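Local coordinates for ABC transporter, periplasmic substrate-binding protein (Thermotoga maritima, PDB 2HPG) that probably captures a solute in the periplasm and delivers it to a tripartite ATP-independent (TRAP) transporter for uptake, at residues A[130-138]-A[250-261]; A[86-95]-A[291-302]. All coordinates share one frame; numbering follows the deposited sequence. Where two conformers were deposited one is given.

Contact 1: residues A[130-138]-A[250-261]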
loop_
_atom_site.group_PDB
_atom_site.type_symbol
_atom_site.label_atom_id
_atom_site.label_comp_id
_atom_site.label_asym_id
_atom_site.label_seq_id
_atom_site.Cartn_x
_atom_site.Cartn_y
_atom_site.Cartn_z
ATOM N N ILE A 130 -4.552 -15.287 9.777
ATOM C CA ILE A 130 -4.033 -14.547 8.620
ATOM C C ILE A 130 -2.559 -14.857 8.417
ATOM O O ILE A 130 -1.750 -14.619 9.302
ATOM C CB ILE A 130 -4.171 -13.027 8.811
ATOM C CG1 ILE A 130 -5.643 -12.633 8.963
ATOM C CG2 ILE A 130 -3.521 -12.263 7.630
ATOM C CD1 ILE A 130 -5.845 -11.246 9.569
ATOM N N LYS A 131 -2.223 -15.387 7.251
ATOM C CA LYS A 131 -0.845 -15.612 6.863
ATOM C C LYS A 131 -0.414 -14.503 5.887
ATOM O O LYS A 131 -1.020 -14.332 4.819
ATOM C CB LYS A 131 -0.713 -16.988 6.202
ATOM C CG LYS A 131 0.612 -17.299 5.527
ATOM C CD LYS A 131 1.747 -17.342 6.533
ATOM C CE LYS A 131 3.073 -17.521 5.850
ATOM N NZ LYS A 131 4.179 -17.595 6.842
ATOM N N VAL A 132 0.621 -13.753 6.260
ATOM C CA VAL A 132 1.265 -12.797 5.352
ATOM C C VAL A 132 2.290 -13.527 4.470
ATOM O O VAL A 132 3.259 -14.085 4.979
ATOM C CB VAL A 132 1.932 -11.644 6.168
ATOM C CG1 VAL A 132 2.653 -10.646 5.264
ATOM C CG2 VAL A 132 0.898 -10.929 7.012
ATOM N N LEU A 133 2.063 -13.566 3.161
ATOM C CA LEU A 133 3.016 -14.182 2.250
ATOM C C LEU A 133 4.128 -13.205 1.869
ATOM O O LEU A 133 5.257 -13.611 1.547
ATOM C CB LEU A 133 2.323 -14.625 0.964
ATOM C CG LEU A 133 1.354 -15.795 1.005
ATOM C CD1 LEU A 133 0.728 -15.905 -0.366
ATOM C CD2 LEU A 133 2.077 -17.083 1.358
ATOM N N SER A 134 3.789 -11.917 1.863
ATOM C CA SER A 134 4.737 -10.883 1.480
ATOM C C SER A 134 4.224 -9.482 1.777
ATOM O O SER A 134 3.009 -9.240 1.749
ATOM C CB SER A 134 5.067 -10.998 -0.010
ATOM O OG SER A 134 6.016 -10.014 -0.390
ATOM N N PHE A 135 5.161 -8.574 2.072
ATOM C CA PHE A 135 4.880 -7.135 2.040
ATOM C C PHE A 135 5.909 -6.333 1.231
ATOM O O PHE A 135 6.086 -5.147 1.471
ATOM C CB PHE A 135 4.679 -6.554 3.458
ATOM C CG PHE A 135 5.872 -6.708 4.382
ATOM C CD1 PHE A 135 6.910 -5.761 4.385
ATOM C CD2 PHE A 135 5.933 -7.771 5.288
ATOM C CE1 PHE A 135 7.990 -5.889 5.238
ATOM C CE2 PHE A 135 7.032 -7.920 6.158
ATOM C CZ PHE A 135 8.063 -6.974 6.130
ATOM N N TYR A 136 6.557 -6.971 0.252
ATOM C CA TYR A 136 7.465 -6.299 -0.669
ATOM C C TYR A 136 6.748 -5.810 -1.919
ATOM O O TYR A 136 7.292 -5.874 -3.037
ATOM C CB TYR A 136 8.569 -7.252 -1.111
ATOM C CG TYR A 136 9.461 -7.789 -0.004
ATOM C CD1 TYR A 136 9.502 -7.219 1.256
ATOM C CD2 TYR A 136 10.315 -8.858 -0.257
ATOM C CE1 TYR A 136 10.328 -7.733 2.238
ATOM C CE2 TYR A 136 11.141 -9.362 0.721
ATOM C CZ TYR A 136 11.146 -8.811 1.953
ATOM O OH TYR A 136 11.987 -9.356 2.907
ATOM N N TRP A 137 5.531 -5.306 -1.726
ATOM C CA TRP A 137 4.673 -4.875 -2.823
ATOM C C TRP A 137 4.378 -3.428 -2.549
ATOM O O TRP A 137 3.687 -3.105 -1.593
ATOM C CB TRP A 137 3.393 -5.721 -2.870
ATOM C CG TRP A 137 3.668 -7.087 -3.413
ATOM C CD1 TRP A 137 4.312 -8.108 -2.778
ATOM C CD2 TRP A 137 3.340 -7.570 -4.720
ATOM N NE1 TRP A 137 4.421 -9.189 -3.618
ATOM C CE2 TRP A 137 3.820 -8.885 -4.814
ATOM C CE3 TRP A 137 2.692 -7.010 -5.824
ATOM C CZ2 TRP A 137 3.660 -9.662 -5.975
ATOM C CZ3 TRP A 137 2.535 -7.780 -6.970
ATOM C CH2 TRP A 137 3.013 -9.088 -7.033
ATOM N N VAL A 138 4.950 -2.554 -3.367
ATOM C CA VAL A 138 4.921 -1.125 -3.102
ATOM C C VAL A 138 4.310 -0.390 -4.299
ATOM O O VAL A 138 4.692 -0.619 -5.443
ATOM C CB VAL A 138 6.365 -0.648 -2.748
ATOM C CG1 VAL A 138 6.533 0.823 -2.899
ATOM C CG2 VAL A 138 6.703 -1.093 -1.303
ATOM N N GLU A 250 5.728 -18.242 -1.179
ATOM C CA GLU A 250 6.262 -17.049 -0.516
ATOM C C GLU A 250 7.460 -16.438 -1.215
ATOM O O GLU A 250 7.562 -15.221 -1.302
ATOM C CB GLU A 250 6.711 -17.376 0.898
ATOM C CG GLU A 250 5.625 -17.710 1.848
ATOM C CD GLU A 250 6.168 -18.122 3.208
ATOM O OE1 GLU A 250 6.958 -19.091 3.271
ATOM O OE2 GLU A 250 5.802 -17.479 4.220
ATOM N N GLU A 251 8.396 -17.284 -1.650
ATOM C CA GLU A 251 9.630 -16.828 -2.320
ATOM C C GLU A 251 9.348 -16.216 -3.673
ATOM O O GLU A 251 9.941 -15.212 -4.042
ATOM C CB GLU A 251 10.615 -17.993 -2.523
ATOM C CG GLU A 251 11.286 -18.461 -1.242
ATOM C CD GLU A 251 12.252 -19.614 -1.465
ATOM O OE1 GLU A 251 12.355 -20.119 -2.609
ATOM O OE2 GLU A 251 12.905 -20.012 -0.481
ATOM N N GLU A 252 8.464 -16.843 -4.433
ATOM C CA GLU A 252 8.117 -16.318 -5.731
ATOM C C GLU A 252 7.380 -14.989 -5.670
ATOM O O GLU A 252 7.480 -14.174 -6.598
ATOM C CB GLU A 252 7.280 -17.324 -6.496
ATOM C CG GLU A 252 8.090 -18.483 -6.976
ATOM C CD GLU A 252 9.249 -18.044 -7.825
ATOM O OE1 GLU A 252 9.061 -17.131 -8.667
ATOM O OE2 GLU A 252 10.354 -18.607 -7.633
HETATM N N MSE A 253 6.667 -14.733 -4.593
HETATM C CA MSE A 253 5.955 -13.484 -4.549
HETATM C C MSE A 253 6.732 -12.354 -3.904
HETATM O O MSE A 253 6.501 -11.194 -4.232
HETATM C CB MSE A 253 4.613 -13.643 -3.890
HETATM C CG MSE A 253 3.566 -13.021 -4.772
HETATM SE SE MSE A 253 2.309 -12.283 -3.707
HETATM C CE MSE A 253 0.656 -12.866 -4.466
ATOM N N ASP A 254 7.648 -12.680 -2.999
ATOM C CA ASP A 254 8.625 -11.681 -2.536
ATOM C C ASP A 254 9.439 -11.189 -3.727
ATOM O O ASP A 254 9.704 -9.983 -3.867
ATOM C CB ASP A 254 9.567 -12.279 -1.497
ATOM C CG ASP A 254 9.028 -12.212 -0.087
ATOM O OD1 ASP A 254 8.130 -11.393 0.246
ATOM O OD2 ASP A 254 9.560 -12.981 0.732
ATOM N N LYS A 255 9.809 -12.132 -4.585
ATOM C CA LYS A 255 10.553 -11.870 -5.817
ATOM C C LYS A 255 9.792 -11.037 -6.848
ATOM O O LYS A 255 10.336 -10.088 -7.417
ATOM C CB LYS A 255 10.938 -13.203 -6.426
ATOM C CG LYS A 255 11.602 -13.157 -7.783
ATOM C CD LYS A 255 12.141 -14.559 -8.139
ATOM C CE LYS A 255 12.886 -14.543 -9.466
ATOM N NZ LYS A 255 12.096 -13.827 -10.522
ATOM N N ALA A 256 8.543 -11.407 -7.105
ATOM C CA ALA A 256 7.689 -10.640 -8.011
ATOM C C ALA A 256 7.396 -9.257 -7.447
ATOM O O ALA A 256 7.262 -8.283 -8.200
ATOM C CB ALA A 256 6.371 -11.382 -8.256
ATOM N N GLY A 257 7.277 -9.182 -6.125
ATOM C CA GLY A 257 6.973 -7.943 -5.440
ATOM C C GLY A 257 8.104 -6.939 -5.492
ATOM O O GLY A 257 7.885 -5.776 -5.808
ATOM N N ILE A 258 9.318 -7.368 -5.136
ATOM C CA ILE A 258 10.524 -6.545 -5.272
ATOM C C ILE A 258 10.603 -5.992 -6.705
ATOM O O ILE A 258 10.888 -4.825 -6.948
ATOM C CB ILE A 258 11.823 -7.380 -5.036
ATOM C CG1 ILE A 258 11.974 -7.846 -3.569
ATOM C CG2 ILE A 258 13.050 -6.559 -5.464
ATOM C CD1 ILE A 258 12.924 -9.092 -3.363
ATOM N N GLU A 259 10.405 -6.877 -7.663
ATOM C CA GLU A 259 10.536 -6.496 -9.077
ATOM C C GLU A 259 9.565 -5.383 -9.493
ATOM O O GLU A 259 9.979 -4.392 -10.112
ATOM C CB GLU A 259 10.328 -7.725 -9.958
ATOM C CG GLU A 259 10.521 -7.508 -11.442
ATOM C CD GLU A 259 10.119 -8.727 -12.283
ATOM O OE1 GLU A 259 9.680 -9.752 -11.711
ATOM O OE2 GLU A 259 10.240 -8.661 -13.530
ATOM N N VAL A 260 8.277 -5.543 -9.199
ATOM C CA VAL A 260 7.314 -4.510 -9.617
ATOM C C VAL A 260 7.453 -3.231 -8.774
ATOM O O VAL A 260 7.284 -2.142 -9.279
ATOM C CB VAL A 260 5.860 -5.039 -9.655
ATOM C CG1 VAL A 260 5.313 -5.314 -8.253
ATOM C CG2 VAL A 260 4.964 -4.061 -10.461
ATOM N N SER A 261 7.806 -3.353 -7.502
ATOM C CA SER A 261 8.032 -2.184 -6.648
ATOM C C SER A 261 9.095 -1.235 -7.188
ATOM O O SER A 261 8.926 -0.014 -7.184
ATOM C CB SER A 261 8.451 -2.640 -5.259
ATOM O OG SER A 261 7.447 -3.423 -4.661
HETATM O O HOH W 1 7.896 -13.834 2.608
HETATM O O HOH W 2 7.831 -9.832 2.605
#
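Ser134 and Asp254 meet where strand 130-138 lies against the long helix 243-278 of this periplasmic binding protein fold, at a classic beta bulge formed by Leu133 and Ser134 opposite Glu231. With OG anti to the backbone N (chi1 -179°), Ser134 donates to the anti lone pair of Asp254 OD1 at 2.6 Å, while OG accepts from Tyr136 N in an ST turn. Two waters fill out the grip on this carboxylate: one links OD2 to Leu133 O, the other links OD1 to Phe135 N. OD2 also pairs with Lys112. OD1 lies over a face of the Tyr136 ring, 3.4 Å from Tyr136 CD2, and the ring and carboxylate planes are 30° apart. Trp137 starts away from the helix, yet its indole swings back to lay a face on Gly257, whose CA stands 3.5 Å from the five-membered ring centroid in a CH-pi contact. There NE1 donates to Met253 O at 3.0 Å, from the face of that carbonyl opposite the one Gly257 N uses. Phe27 stacks on the same indole. A phenylalanine in place of Trp137 would probably cost Met253 O its indole N-H donor and open a gap beside Ala256 and Val260. Farther out, Glu250 reaches across Leu133, its CG 3.6 Å from Leu133 CD2, to a salt bridge with Lys131 whose hydrogen bond is weak. At the other end Val138 N donates to Ser261 OG at 2.9 Å, with a bent N-H...O angle of 134°.

Contact 2: residues A[86-95]-A[291-302]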
loop_
_atom_site.group_PDB
_atom_site.type_symbol
_atom_site.label_atom_id
_atom_site.label_comp_id
_atom_site.label_asym_id
_atom_site.label_seq_id
_atom_site.Cartn_x
_atom_site.Cartn_y
_atom_site.Cartn_z
ATOM N N VAL A 86 1.387 0.688 12.126
ATOM C CA VAL A 86 2.393 1.739 12.041
ATOM C C VAL A 86 2.950 1.900 10.604
ATOM O O VAL A 86 3.387 2.998 10.219
ATOM C CB VAL A 86 3.560 1.502 13.069
ATOM C CG1 VAL A 86 4.459 0.406 12.609
ATOM C CG2 VAL A 86 4.339 2.817 13.298
HETATM N N MSE A 87 2.906 0.827 9.810
HETATM C CA MSE A 87 3.477 0.855 8.455
HETATM C C MSE A 87 2.598 1.552 7.392
HETATM O O MSE A 87 3.005 1.638 6.230
HETATM C CB MSE A 87 3.847 -0.552 8.009
HETATM C CG MSE A 87 4.706 -1.275 9.038
HETATM SE SE MSE A 87 5.534 -2.890 8.438
HETATM C CE MSE A 87 5.890 -2.439 6.582
ATOM N N ASN A 88 1.434 2.057 7.789
ATOM C CA ASN A 88 0.558 2.843 6.890
ATOM C C ASN A 88 0.451 4.302 7.328
ATOM O O ASN A 88 -0.362 5.080 6.797
ATOM C CB ASN A 88 -0.848 2.215 6.805
ATOM C CG ASN A 88 -1.393 2.176 5.373
ATOM O OD1 ASN A 88 -1.559 3.209 4.734
ATOM N ND2 ASN A 88 -1.618 0.988 4.864
ATOM N N LEU A 89 1.277 4.683 8.294
ATOM C CA LEU A 89 1.258 6.038 8.790
ATOM C C LEU A 89 2.197 6.951 7.985
ATOM O O LEU A 89 3.182 6.496 7.367
ATOM C CB LEU A 89 1.564 6.063 10.303
ATOM C CG LEU A 89 0.387 5.677 11.197
ATOM C CD1 LEU A 89 0.796 5.787 12.649
ATOM C CD2 LEU A 89 -0.806 6.554 10.948
ATOM N N ALA A 90 1.848 8.235 7.971
ATOM C CA ALA A 90 2.580 9.238 7.198
ATOM C C ALA A 90 4.053 9.192 7.527
ATOM O O ALA A 90 4.418 9.108 8.684
ATOM C CB ALA A 90 2.020 10.645 7.452
ATOM N N TYR A 91 4.880 9.216 6.486
ATOM C CA TYR A 91 6.358 9.236 6.576
ATOM C C TYR A 91 7.041 8.048 7.233
ATOM O O TYR A 91 8.251 8.096 7.407
ATOM C CB TYR A 91 6.883 10.555 7.186
ATOM C CG TYR A 91 6.559 11.720 6.304
ATOM C CD1 TYR A 91 5.513 12.569 6.609
ATOM C CD2 TYR A 91 7.255 11.930 5.117
ATOM C CE1 TYR A 91 5.182 13.613 5.767
ATOM C CE2 TYR A 91 6.930 12.994 4.275
ATOM C CZ TYR A 91 5.908 13.827 4.613
ATOM O OH TYR A 91 5.565 14.869 3.766
ATOM N N PHE A 92 6.302 6.974 7.539
ATOM C CA PHE A 92 6.907 5.756 8.091
ATOM C C PHE A 92 8.231 5.358 7.415
ATOM O O PHE A 92 9.237 5.136 8.095
ATOM C CB PHE A 92 5.916 4.555 8.079
ATOM C CG PHE A 92 6.572 3.237 8.444
ATOM C CD1 PHE A 92 6.778 2.901 9.780
ATOM C CD2 PHE A 92 7.032 2.377 7.461
ATOM C CE1 PHE A 92 7.426 1.710 10.126
ATOM C CE2 PHE A 92 7.697 1.200 7.785
ATOM C CZ PHE A 92 7.877 0.851 9.128
ATOM N N ILE A 93 8.265 5.218 6.095
ATOM C CA ILE A 93 9.492 4.704 5.466
ATOM C C ILE A 93 10.636 5.726 5.630
ATOM O O ILE A 93 11.820 5.353 5.631
ATOM C CB ILE A 93 9.304 4.293 3.972
ATOM C CG1 ILE A 93 10.249 3.148 3.604
ATOM C CG2 ILE A 93 9.544 5.457 3.039
ATOM C CD1 ILE A 93 9.797 1.782 4.131
ATOM N N ASP A 94 10.285 7.000 5.792
ATOM C CA ASP A 94 11.307 8.047 5.979
ATOM C C ASP A 94 11.865 8.020 7.386
ATOM O O ASP A 94 13.065 8.150 7.578
ATOM C CB ASP A 94 10.764 9.438 5.667
ATOM C CG ASP A 94 10.774 9.739 4.190
ATOM O OD1 ASP A 94 11.722 10.405 3.726
ATOM O OD2 ASP A 94 9.861 9.275 3.488
ATOM N N PHE A 95 10.990 7.859 8.366
ATOM C CA PHE A 95 11.407 7.623 9.744
ATOM C C PHE A 95 12.254 6.367 9.878
ATOM O O PHE A 95 13.108 6.302 10.756
ATOM C CB PHE A 95 10.204 7.541 10.669
ATOM C CG PHE A 95 9.400 8.813 10.745
ATOM C CD1 PHE A 95 10.017 10.047 10.802
ATOM C CD2 PHE A 95 8.023 8.765 10.849
ATOM C CE1 PHE A 95 9.267 11.212 10.910
ATOM C CE2 PHE A 95 7.272 9.910 10.943
ATOM C CZ PHE A 95 7.894 11.138 10.973
ATOM N N LYS A 291 9.444 19.589 3.981
ATOM C CA LYS A 291 9.100 18.198 4.324
ATOM C C LYS A 291 9.336 17.907 5.812
ATOM O O LYS A 291 8.566 17.184 6.430
ATOM C CB LYS A 291 9.848 17.195 3.437
ATOM C CG LYS A 291 9.293 17.134 1.993
ATOM C CD LYS A 291 10.023 16.099 1.118
ATOM C CE LYS A 291 9.491 14.688 1.315
ATOM N NZ LYS A 291 10.277 13.707 0.546
ATOM N N GLU A 292 10.374 18.507 6.393
ATOM C CA GLU A 292 10.600 18.403 7.843
ATOM C C GLU A 292 9.403 18.924 8.651
ATOM O O GLU A 292 9.025 18.330 9.660
ATOM C CB GLU A 292 11.906 19.131 8.230
ATOM C CG GLU A 292 12.241 19.177 9.741
ATOM C CD GLU A 292 12.577 17.819 10.369
ATOM O OE1 GLU A 292 12.745 16.819 9.643
ATOM O OE2 GLU A 292 12.683 17.756 11.616
ATOM N N ALA A 293 8.787 20.013 8.220
ATOM C CA ALA A 293 7.606 20.526 8.905
ATOM C C ALA A 293 6.460 19.495 8.868
ATOM O O ALA A 293 5.697 19.355 9.838
ATOM C CB ALA A 293 7.151 21.831 8.285
ATOM N N PHE A 294 6.350 18.777 7.750
ATOM C CA PHE A 294 5.303 17.756 7.579
ATOM C C PHE A 294 5.624 16.526 8.427
ATOM O O PHE A 294 4.745 15.983 9.097
ATOM C CB PHE A 294 5.139 17.378 6.103
ATOM C CG PHE A 294 4.346 18.373 5.312
ATOM C CD1 PHE A 294 2.974 18.406 5.395
ATOM C CD2 PHE A 294 4.980 19.277 4.470
ATOM C CE1 PHE A 294 2.237 19.330 4.669
ATOM C CE2 PHE A 294 4.249 20.193 3.724
ATOM C CZ PHE A 294 2.877 20.221 3.826
HETATM N N MSE A 295 6.881 16.109 8.409
HETATM C CA MSE A 295 7.317 14.995 9.236
HETATM C C MSE A 295 7.038 15.268 10.707
HETATM O O MSE A 295 6.616 14.370 11.439
HETATM C CB MSE A 295 8.788 14.705 9.004
HETATM C CG MSE A 295 9.043 14.112 7.644
HETATM SE SE MSE A 295 10.875 13.861 7.143
HETATM C CE MSE A 295 10.654 13.924 5.201
ATOM N N GLU A 296 7.248 16.515 11.133
ATOM C CA GLU A 296 7.014 16.903 12.522
ATOM C C GLU A 296 5.512 16.870 12.856
ATOM O O GLU A 296 5.124 16.403 13.916
ATOM C CB GLU A 296 7.673 18.273 12.822
ATOM C CG GLU A 296 9.219 18.201 12.828
ATOM C CD GLU A 296 9.929 19.567 12.915
ATOM O OE1 GLU A 296 9.239 20.607 13.039
ATOM O OE2 GLU A 296 11.193 19.608 12.850
ATOM N N LYS A 297 4.669 17.342 11.945
ATOM C CA LYS A 297 3.226 17.235 12.122
ATOM C C LYS A 297 2.763 15.773 12.140
ATOM O O LYS A 297 1.868 15.432 12.894
ATOM C CB LYS A 297 2.477 17.977 11.014
ATOM C CG LYS A 297 2.554 19.472 11.081
ATOM C CD LYS A 297 1.705 20.025 12.195
ATOM C CE LYS A 297 1.670 21.540 12.134
ATOM N NZ LYS A 297 1.420 22.161 13.475
ATOM N N ALA A 298 3.379 14.923 11.321
ATOM C CA ALA A 298 2.991 13.512 11.217
ATOM C C ALA A 298 3.063 12.746 12.549
ATOM O O ALA A 298 2.230 11.872 12.807
ATOM C CB ALA A 298 3.833 12.799 10.153
ATOM N N LYS A 299 4.045 13.080 13.387
ATOM C CA LYS A 299 4.239 12.422 14.693
ATOM C C LYS A 299 2.970 12.381 15.537
ATOM O O LYS A 299 2.742 11.424 16.263
ATOM C CB LYS A 299 5.378 13.086 15.491
ATOM C CG LYS A 299 6.778 12.949 14.848
ATOM C CD LYS A 299 7.317 11.496 14.886
ATOM C CE LYS A 299 8.847 11.428 14.672
ATOM N NZ LYS A 299 9.488 10.237 15.336
ATOM N N GLN A 300 2.126 13.398 15.433
ATOM C CA GLN A 300 0.877 13.431 16.200
ATOM C C GLN A 300 -0.143 12.333 15.804
ATOM O O GLN A 300 -0.995 11.954 16.608
ATOM C CB GLN A 300 0.230 14.815 16.089
ATOM C CG GLN A 300 -0.915 15.082 17.088
ATOM C CD GLN A 300 -0.485 14.927 18.550
ATOM O OE1 GLN A 300 0.573 15.413 18.955
ATOM N NE2 GLN A 300 -1.304 14.240 19.338
ATOM N N ALA A 301 -0.082 11.846 14.568
ATOM C CA ALA A 301 -0.905 10.707 14.164
ATOM C C ALA A 301 -0.427 9.435 14.869
ATOM O O ALA A 301 -1.232 8.624 15.308
ATOM C CB ALA A 301 -0.870 10.530 12.644
ATOM N N TYR A 302 0.883 9.276 14.990
ATOM C CA TYR A 302 1.450 8.128 15.688
ATOM C C TYR A 302 0.965 8.115 17.151
ATOM O O TYR A 302 0.545 7.070 17.677
ATOM C CB TYR A 302 2.973 8.136 15.620
ATOM C CG TYR A 302 3.542 7.829 14.245
ATOM C CD1 TYR A 302 4.174 6.628 13.980
ATOM C CD2 TYR A 302 3.448 8.753 13.207
ATOM C CE1 TYR A 302 4.698 6.347 12.714
ATOM C CE2 TYR A 302 3.962 8.476 11.945
ATOM C CZ TYR A 302 4.574 7.271 11.703
ATOM O OH TYR A 302 5.083 7.010 10.451
HETATM O O HOH W 3 8.895 11.358 1.459
HETATM O O HOH W 4 12.035 12.042 1.455
#
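A chi1 of -71° places Tyr302 CG beside its own backbone N and aims the phenol at the turn 89-92, while Phe95, turned likewise (chi1 -63°), brings its ring edge to the Tyr302 face. The two rings form an offset edge-to-face pair, centroids 5.6 Å apart and planes at 73°. Tyr302 OH donates to Ala90 O at 2.8 Å, coming in from above the carbonyl plane, and Leu89 CD1 rests over the centre of the phenol ring, 3.7 Å from its centroid. Ala90 sits inside a type II beta turn whose third residue, Tyr91, also occupies the N-cap position of helix 92-95. The Phe95 ring is sandwiched: Tyr91 CB lies on one face, and Lys299 runs antiparallel to it over the other, its NZ 4.5 Å from the centroid in a cation-pi contact. One turn back along helix 291-302, the extended Met295 chain crosses the Tyr91 ring at about a right angle, CG 3.8 Å from the centroid. Ala298 CB abuts the edge of that ring, 3.9 Å from Tyr91 CD1. The Tyr91 hydroxyl is bound to Thr222 O. Two waters bridge Asp94 and Lys291, whose OD1 and NZ stay 4.8 Å apart; Asp94 has its direct salt bridge with Lys99. Across the contact, then, one direct hydrogen bond fixes the phenol within apolar aromatic packing, and opposite charges at the margin communicate through water, which probably softens their attraction.

Both contacts are mostly buried, their centres about 24 Å apart, and contact 1 is nested inside the chain loop that contact 2 closes. Contact 1 lays a helix along a strand of the main sheet; contact 2 sets the next-to-last helix of the chain against a turn and a short helix. They share no element of their own, but helix 101-112 packs on both, and strand 218-234 pairs with strand 130-138 and also bonds Tyr91. Packing of Phe135 CD1 on Met87 CE at 4.1 Å joins them directly. Contact 1, nearer the chain centre, relies on several polar bonds around a carboxylate, whereas contact 2 depends chiefly on aromatic faces and edges.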